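Local atomic coordinates of methyltransferase (PDB entry 1IXK), a protein that probably binds RNA and S-adenosyl-L-methionine and methylates cytidine at C5 in tRNA. Residues A123-P129 against Y147-V151. Numbering follows the deposited sequence.
Sequences ADMAAAP and YAFDV
Asp124 and Tyr147 join two parallel strands where they near their C-terminal ends: Asp124 N donates to Tyr147 O at 2.8 Å, with an N-H...O angle of 167°. Tyr147 O also receives a CA-H...O contact from Ala123 CA at 3.3 Å. Beyond this pair the chains diverge, and the ring of Pro129 turns toward Ala148 and Phe149. Pro129 CB meets Ala148 CB at 3.8 Å, while Pro129 CG lies 3.0 Å from Phe149 O, a close approach to the carbonyl oxygen. Ala126 O comes within 3.1 Å of Phe149 O, two acceptors brought close without a hydrogen bond.

The turn is shaped from within, since Asp124 OD1 accepts from Ala126 N, 38° out of the carboxylate plane, in an Asx turn, and OD2 bonds Thr133 OG1 of the following helix.

The far side is looser and bridged by water. One water links Ala127 O to Val151 N; another donates to both Pro129 O and Asp150 OD2. With CG anti to the backbone N (chi1 -163°), the Asp150 carboxylate sits beside Pro129 CD, and its OD1 accepts from Asp152 N and forms a salt bridge with Arg155. Replacing Asp150 with an alanine removes the carboxylate and is likely to leave Arg155 without this salt-bridge partner and the water on Pro129 O without its second acceptor.

This is the beta-alpha-beta start of a class I methyltransferase fold. Ala126-Pro129 and Asp150 are predicted to bind S-adenosyl-L-methionine; the polar groups and water gathered at the strand ends are consistent with such a site.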
ATOM      1  N   ALA A 123      -4.380 -12.485   6.781  1.00 11.36           N
ATOM      2  CA  ALA A 123      -4.976 -11.389   7.532  1.00 12.23           C
ATOM      3  C   ALA A 123      -4.616 -10.045   6.910  1.00 11.73           C
ATOM      4  O   ALA A 123      -3.484  -9.833   6.479  1.00 11.49           O
ATOM      5  CB  ALA A 123      -4.513 -11.423   8.993  1.00 13.88           C
ATOM      6  N   ASP A 124      -5.595  -9.148   6.834  1.00 11.89           N
ATOM      7  CA  ASP A 124      -5.357  -7.795   6.338  1.00 13.08           C
ATOM      8  C   ASP A 124      -5.477  -6.967   7.614  1.00 14.02           C
ATOM      9  O   ASP A 124      -6.546  -6.897   8.205  1.00 13.60           O
ATOM     10  CB  ASP A 124      -6.434  -7.364   5.340  1.00 14.62           C
ATOM     11  CG  ASP A 124      -6.122  -6.024   4.694  1.00 16.38           C
ATOM     12  OD1 ASP A 124      -5.326  -5.254   5.283  1.00 17.20           O
ATOM     13  OD2 ASP A 124      -6.672  -5.735   3.606  1.00 15.27           O
HETATM   14  N   MSE A 125      -4.379  -6.367   8.058  1.00 14.63           N
HETATM   15  CA  MSE A 125      -4.404  -5.590   9.289  1.00 17.21           C
HETATM   16  C   MSE A 125      -4.744  -4.118   9.091  1.00 17.23           C
HETATM   17  O   MSE A 125      -4.543  -3.305   9.991  1.00 18.71           O
HETATM   18  CB  MSE A 125      -3.062  -5.726  10.019  1.00 15.87           C
HETATM   19  CG  MSE A 125      -2.858  -7.092  10.687  1.00 17.42           C
HETATM   20 SE   MSE A 125      -1.275  -7.171  11.545  1.00  8.00          SE
HETATM   21  CE  MSE A 125      -1.678  -6.226  13.070  1.00 19.38           C
ATOM     22  N   ALA A 126      -5.275  -3.782   7.922  1.00 17.33           N
ATOM     23  CA  ALA A 126      -5.637  -2.400   7.615  1.00 20.95           C
ATOM     24  C   ALA A 126      -6.675  -1.851   8.584  1.00 21.40           C
ATOM     25  O   ALA A 126      -7.490  -2.597   9.129  1.00 19.07           O
ATOM     26  CB  ALA A 126      -6.169  -2.301   6.190  1.00 20.16           C
ATOM     27  N   ALA A 127      -6.637  -0.540   8.797  1.00 21.55           N
ATOM     28  CA  ALA A 127      -7.599   0.113   9.675  1.00 22.75           C
ATOM     29  C   ALA A 127      -8.918   0.211   8.913  1.00 23.17           C
ATOM     30  O   ALA A 127     -10.000   0.135   9.498  1.00 23.32           O
ATOM     31  CB  ALA A 127      -7.109   1.504  10.052  1.00 23.83           C
ATOM     32  N   ALA A 128      -8.816   0.379   7.600  1.00 23.87           N
ATOM     33  CA  ALA A 128      -9.990   0.482   6.743  1.00 24.65           C
ATOM     34  C   ALA A 128      -9.890  -0.532   5.607  1.00 25.28           C
ATOM     35  O   ALA A 128      -9.580  -0.179   4.470  1.00 25.12           O
ATOM     36  CB  ALA A 128     -10.102   1.890   6.184  1.00 26.03           C
ATOM     37  N   PRO A 129     -10.146  -1.815   5.907  1.00 25.29           N
ATOM     38  CA  PRO A 129     -10.085  -2.883   4.902  1.00 25.99           C
ATOM     39  C   PRO A 129     -11.010  -2.563   3.736  1.00 26.59           C
ATOM     40  O   PRO A 129     -12.075  -1.972   3.928  1.00 26.10           O
ATOM     41  CB  PRO A 129     -10.560  -4.117   5.669  1.00 27.69           C
ATOM     42  CG  PRO A 129     -10.234  -3.793   7.093  1.00 29.77           C
ATOM     43  CD  PRO A 129     -10.585  -2.342   7.210  1.00 26.59           C
ATOM     44  N   TYR A 147      -8.869 -12.712   7.120  1.00 11.18           N
ATOM     45  CA  TYR A 147      -9.462 -12.046   8.275  1.00 11.91           C
ATOM     46  C   TYR A 147      -9.150 -10.555   8.153  1.00 12.71           C
ATOM     47  O   TYR A 147      -8.014 -10.181   7.860  1.00 12.35           O
ATOM     48  CB  TYR A 147      -8.860 -12.578   9.584  1.00 15.35           C
ATOM     49  CG  TYR A 147      -9.288 -13.983   9.948  1.00 19.79           C
ATOM     50  CD1 TYR A 147      -8.622 -15.097   9.439  1.00 19.17           C
ATOM     51  CD2 TYR A 147     -10.372 -14.196  10.799  1.00 23.72           C
ATOM     52  CE1 TYR A 147      -9.023 -16.392   9.771  1.00 23.67           C
ATOM     53  CE2 TYR A 147     -10.783 -15.486  11.140  1.00 26.80           C
ATOM     54  CZ  TYR A 147     -10.103 -16.579  10.624  1.00 26.69           C
ATOM     55  OH  TYR A 147     -10.494 -17.851  10.979  1.00 27.66           O
ATOM     56  N   ALA A 148     -10.155  -9.710   8.367  1.00 10.62           N
ATOM     57  CA  ALA A 148      -9.968  -8.261   8.293  1.00 12.50           C
ATOM     58  C   ALA A 148     -10.686  -7.617   9.477  1.00 12.38           C
ATOM     59  O   ALA A 148     -11.653  -8.174  10.000  1.00 10.50           O
ATOM     60  CB  ALA A 148     -10.516  -7.716   6.979  1.00 13.47           C
ATOM     61  N   PHE A 149     -10.203  -6.446   9.890  1.00 14.01           N
ATOM     62  CA  PHE A 149     -10.756  -5.732  11.039  1.00 15.68           C
ATOM     63  C   PHE A 149     -11.049  -4.263  10.740  1.00 15.28           C
ATOM     64  O   PHE A 149     -10.250  -3.578  10.100  1.00 18.22           O
ATOM     65  CB  PHE A 149      -9.767  -5.786  12.216  1.00 16.79           C
ATOM     66  CG  PHE A 149      -9.274  -7.170  12.550  1.00 17.94           C
ATOM     67  CD1 PHE A 149      -8.405  -7.843  11.694  1.00 17.81           C
ATOM     68  CD2 PHE A 149      -9.664  -7.790  13.732  1.00 17.79           C
ATOM     69  CE1 PHE A 149      -7.931  -9.115  12.015  1.00 19.57           C
ATOM     70  CE2 PHE A 149      -9.195  -9.063  14.062  1.00 20.06           C
ATOM     71  CZ  PHE A 149      -8.327  -9.728  13.201  1.00 18.40           C
ATOM     72  N   ASP A 150     -12.193  -3.781  11.215  1.00 15.16           N
ATOM     73  CA  ASP A 150     -12.579  -2.383  11.036  1.00 15.60           C
ATOM     74  C   ASP A 150     -13.359  -1.962  12.279  1.00 16.16           C
ATOM     75  O   ASP A 150     -14.345  -2.602  12.636  1.00 14.48           O
ATOM     76  CB  ASP A 150     -13.467  -2.215   9.803  1.00 19.24           C
ATOM     77  CG  ASP A 150     -13.565  -0.760   9.340  1.00 22.10           C
ATOM     78  OD1 ASP A 150     -13.439   0.157  10.184  1.00 23.81           O
ATOM     79  OD2 ASP A 150     -13.772  -0.537   8.128  1.00 23.04           O
ATOM     80  N   VAL A 151     -12.918  -0.897  12.944  1.00 17.77           N
ATOM     81  CA  VAL A 151     -13.602  -0.417  14.144  1.00 17.69           C
ATOM     82  C   VAL A 151     -14.860   0.379  13.795  1.00 20.13           C
ATOM     83  O   VAL A 151     -15.687   0.661  14.664  1.00 20.96           O
ATOM     84  CB  VAL A 151     -12.675   0.475  14.998  1.00 19.61           C
ATOM     85  CG1 VAL A 151     -11.435  -0.317  15.420  1.00 18.60           C
ATOM     86  CG2 VAL A 151     -12.274   1.719  14.210  1.00 20.11           C
TER
HETATM   87  O   HOH W   1     -10.079  -0.336  12.261  1.00 18.83           O
HETATM   88  O   HOH W   2     -13.969  -1.887   5.919  1.00 37.05           O